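Local coordinates for protein probable hydrolase (Pseudomonas aeruginosa, PDB 7AL6) that is of unknown function but adopts the alpha/beta hydrolase fold and is probably a hydrolase, perhaps a lipolytic one, at residues 47-52 with 268-273. Sequence-based numbering, arbitrary orientation.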
ATOM      1  N   ALA A  47     -32.104  10.090  -7.919  1.00 29.20           N
ATOM      2  CA  ALA A  47     -32.278   8.821  -7.188  1.00 28.39           C
ATOM      3  C   ALA A  47     -33.487   8.898  -6.265  1.00 33.25           C
ATOM      4  O   ALA A  47     -34.237   7.959  -6.242  1.00 31.04           O
ATOM      5  CB  ALA A  47     -31.036   8.444  -6.434  1.00 29.69           C
ATOM      6  N   PRO A  48     -33.749   9.966  -5.499  1.00 29.64           N
ATOM      7  CA  PRO A  48     -34.896   9.993  -4.614  1.00 30.78           C
ATOM      8  C   PRO A  48     -36.237   9.873  -5.347  1.00 36.42           C
ATOM      9  O   PRO A  48     -37.154   9.498  -4.742  1.00 35.60           O
ATOM     10  CB  PRO A  48     -34.800  11.351  -3.920  1.00 34.58           C
ATOM     11  CG  PRO A  48     -33.372  11.718  -4.045  1.00 34.41           C
ATOM     12  CD  PRO A  48     -32.952  11.163  -5.382  1.00 32.55           C
ATOM     13  N   LYS A  49     -36.296  10.288  -6.604  1.00 31.90           N
ATOM     14  CA  LYS A  49     -37.516  10.265  -7.449  1.00 38.90           C
ATOM     15  C   LYS A  49     -37.801   8.871  -8.022  1.00 40.34           C
ATOM     16  O   LYS A  49     -38.863   8.693  -8.566  1.00 43.92           O
ATOM     17  CB  LYS A  49     -37.368  11.290  -8.571  1.00 35.48           C
ATOM     18  CG  LYS A  49     -37.339  12.734  -8.111  1.00 31.55           C
ATOM     19  CD  LYS A  49     -37.136  13.705  -9.221  1.00 32.67           C
ATOM     20  CE  LYS A  49     -37.203  15.140  -8.766  1.00 37.33           C
ATOM     21  NZ  LYS A  49     -36.254  15.418  -7.673  1.00 50.09           N
ATOM     22  N   LEU A  50     -36.857   7.944  -7.980  1.00 33.27           N
ATOM     23  CA  LEU A  50     -37.047   6.587  -8.532  1.00 29.28           C
ATOM     24  C   LEU A  50     -37.470   5.623  -7.427  1.00 41.08           C
ATOM     25  O   LEU A  50     -36.644   4.867  -6.976  1.00 36.21           O
ATOM     26  CB  LEU A  50     -35.757   6.158  -9.220  1.00 30.94           C
ATOM     27  CG  LEU A  50     -35.394   6.968 -10.458  1.00 33.44           C
ATOM     28  CD1 LEU A  50     -34.035   6.580 -10.977  1.00 32.52           C
ATOM     29  CD2 LEU A  50     -36.450   6.812 -11.532  1.00 32.16           C
ATOM     30  N   ALA A  51     -38.747   5.625  -7.070  1.00 41.44           N
ATOM     31  CA  ALA A  51     -39.307   4.774  -6.031  1.00 41.21           C
ATOM     32  C   ALA A  51     -39.174   3.299  -6.392  1.00 39.38           C
ATOM     33  O   ALA A  51     -39.168   2.910  -7.558  1.00 40.58           O
ATOM     34  CB  ALA A  51     -40.783   5.118  -5.828  1.00 48.56           C
ATOM     35  N   GLY A  52     -39.073   2.457  -5.381  1.00 43.17           N
ATOM     36  CA  GLY A  52     -39.027   1.041  -5.684  1.00 46.71           C
ATOM     37  C   GLY A  52     -37.709   0.521  -6.223  1.00 42.05           C
ATOM     38  O   GLY A  52     -37.579  -0.704  -6.397  1.00 45.11           O
ATOM     39  N   ASP A 268     -28.779  19.460 -13.111  1.00 31.24           N
ATOM     40  CA  ASP A 268     -28.799  20.930 -13.275  1.00 31.20           C
ATOM     41  C   ASP A 268     -29.980  21.542 -12.540  1.00 30.67           C
ATOM     42  O   ASP A 268     -29.780  22.507 -11.875  1.00 35.82           O
ATOM     43  CB  ASP A 268     -28.845  21.329 -14.742  1.00 30.61           C
ATOM     44  CG  ASP A 268     -27.490  21.257 -15.380  1.00 35.09           C
ATOM     45  OD1 ASP A 268     -26.541  21.419 -14.667  1.00 35.46           O
ATOM     46  OD2 ASP A 268     -27.419  20.991 -16.543  1.00 33.11           O
ATOM     47  N   ASP A 269     -31.151  20.945 -12.606  1.00 34.28           N
ATOM     48  CA  ASP A 269     -32.312  21.553 -11.987  1.00 30.04           C
ATOM     49  C   ASP A 269     -33.363  20.489 -11.746  1.00 29.86           C
ATOM     50  O   ASP A 269     -33.252  19.349 -12.202  1.00 35.15           O
ATOM     51  CB  ASP A 269     -32.889  22.691 -12.849  1.00 39.09           C
ATOM     52  CG  ASP A 269     -33.156  22.261 -14.281  1.00 41.64           C
ATOM     53  OD1 ASP A 269     -33.723  21.158 -14.495  1.00 38.08           O
ATOM     54  OD2 ASP A 269     -32.759  23.011 -15.187  1.00 48.35           O
ATOM     55  N   GLU A 270     -34.392  20.876 -11.006  1.00 34.07           N
ATOM     56  CA  GLU A 270     -35.431  19.911 -10.674  1.00 38.67           C
ATOM     57  C   GLU A 270     -36.233  19.531 -11.908  1.00 42.04           C
ATOM     58  O   GLU A 270     -36.701  18.397 -11.993  1.00 36.06           O
ATOM     59  CB  GLU A 270     -36.360  20.454  -9.592  1.00 41.68           C
ATOM     60  CG  GLU A 270     -35.747  20.423  -8.185  1.00 52.51           C
ATOM     61  CD  GLU A 270     -35.456  19.002  -7.690  1.00 47.36           C
ATOM     62  OE1 GLU A 270     -36.332  18.123  -7.853  1.00 49.64           O
ATOM     63  OE2 GLU A 270     -34.351  18.774  -7.151  1.00 46.04           O
ATOM     64  N   ALA A 271     -36.360  20.450 -12.880  1.00 38.20           N
ATOM     65  CA  ALA A 271     -37.086  20.156 -14.111  1.00 41.85           C
ATOM     66  C   ALA A 271     -36.438  19.002 -14.873  1.00 39.56           C
ATOM     67  O   ALA A 271     -37.115  18.073 -15.293  1.00 32.35           O
ATOM     68  CB  ALA A 271     -37.151  21.400 -15.003  1.00 45.11           C
ATOM     69  N   GLY A 272     -35.120  19.050 -15.061  1.00 31.63           N
ATOM     70  CA  GLY A 272     -34.445  17.928 -15.680  1.00 29.16           C
ATOM     71  C   GLY A 272     -34.541  16.669 -14.846  1.00 31.47           C
ATOM     72  O   GLY A 272     -34.818  15.590 -15.369  1.00 30.43           O
ATOM     73  N   ALA A 273     -34.329  16.790 -13.528  1.00 33.39           N
ATOM     74  CA  ALA A 273     -34.374  15.608 -12.681  1.00 31.67           C
ATOM     75  C   ALA A 273     -35.695  14.892 -12.847  1.00 34.07           C
ATOM     76  O   ALA A 273     -35.746  13.660 -12.939  1.00 28.75           O
ATOM     77  CB  ALA A 273     -34.170  15.983 -11.210  1.00 33.90           C
TER
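K49 and E270 join the two segments by a salt bridge: K49 NZ donates to E270 OE1 at 2.7 Å, and OE1 accepts through its syn lone pair, the one on the side of OE2. The lysine runs out extended as far as CE and turns only at its last torsion (chi4 55°), which swings the ammonium group onto the carboxylate. The CA-CB bond of E270 points neither toward nor away from 47-52; the bend at chi2 (-64°) turns the carboxylate to the lysine. Both charged groups have a second partner in R45: its backbone O accepts from K49 NZ, and its NH1 forms a salt bridge with E270 OE2, so one carboxylate is shared by two cations.

In van der Waals contact, K49 CE lies 4.0 Å from A273 CB, and K49 CD lies 4.0 Å from the backbone A273 O.

D269 is the N-cap of helix 270-284, fixing the end that carries E270: its OD1 accepts from G272 N at 2.6 Å in a nearly straight bond (174°).

The contact ties the loop leading into strand 53-58 of the central sheet to the first turn of helix 270-284, the C-terminal helix of this alpha/beta hydrolase fold. K49 continues along that helix onto Q274 and A277, and L50 reaches F280, A281 and I55 of strand 53-58; A47 and P48 pack on F22 of strand 16-22.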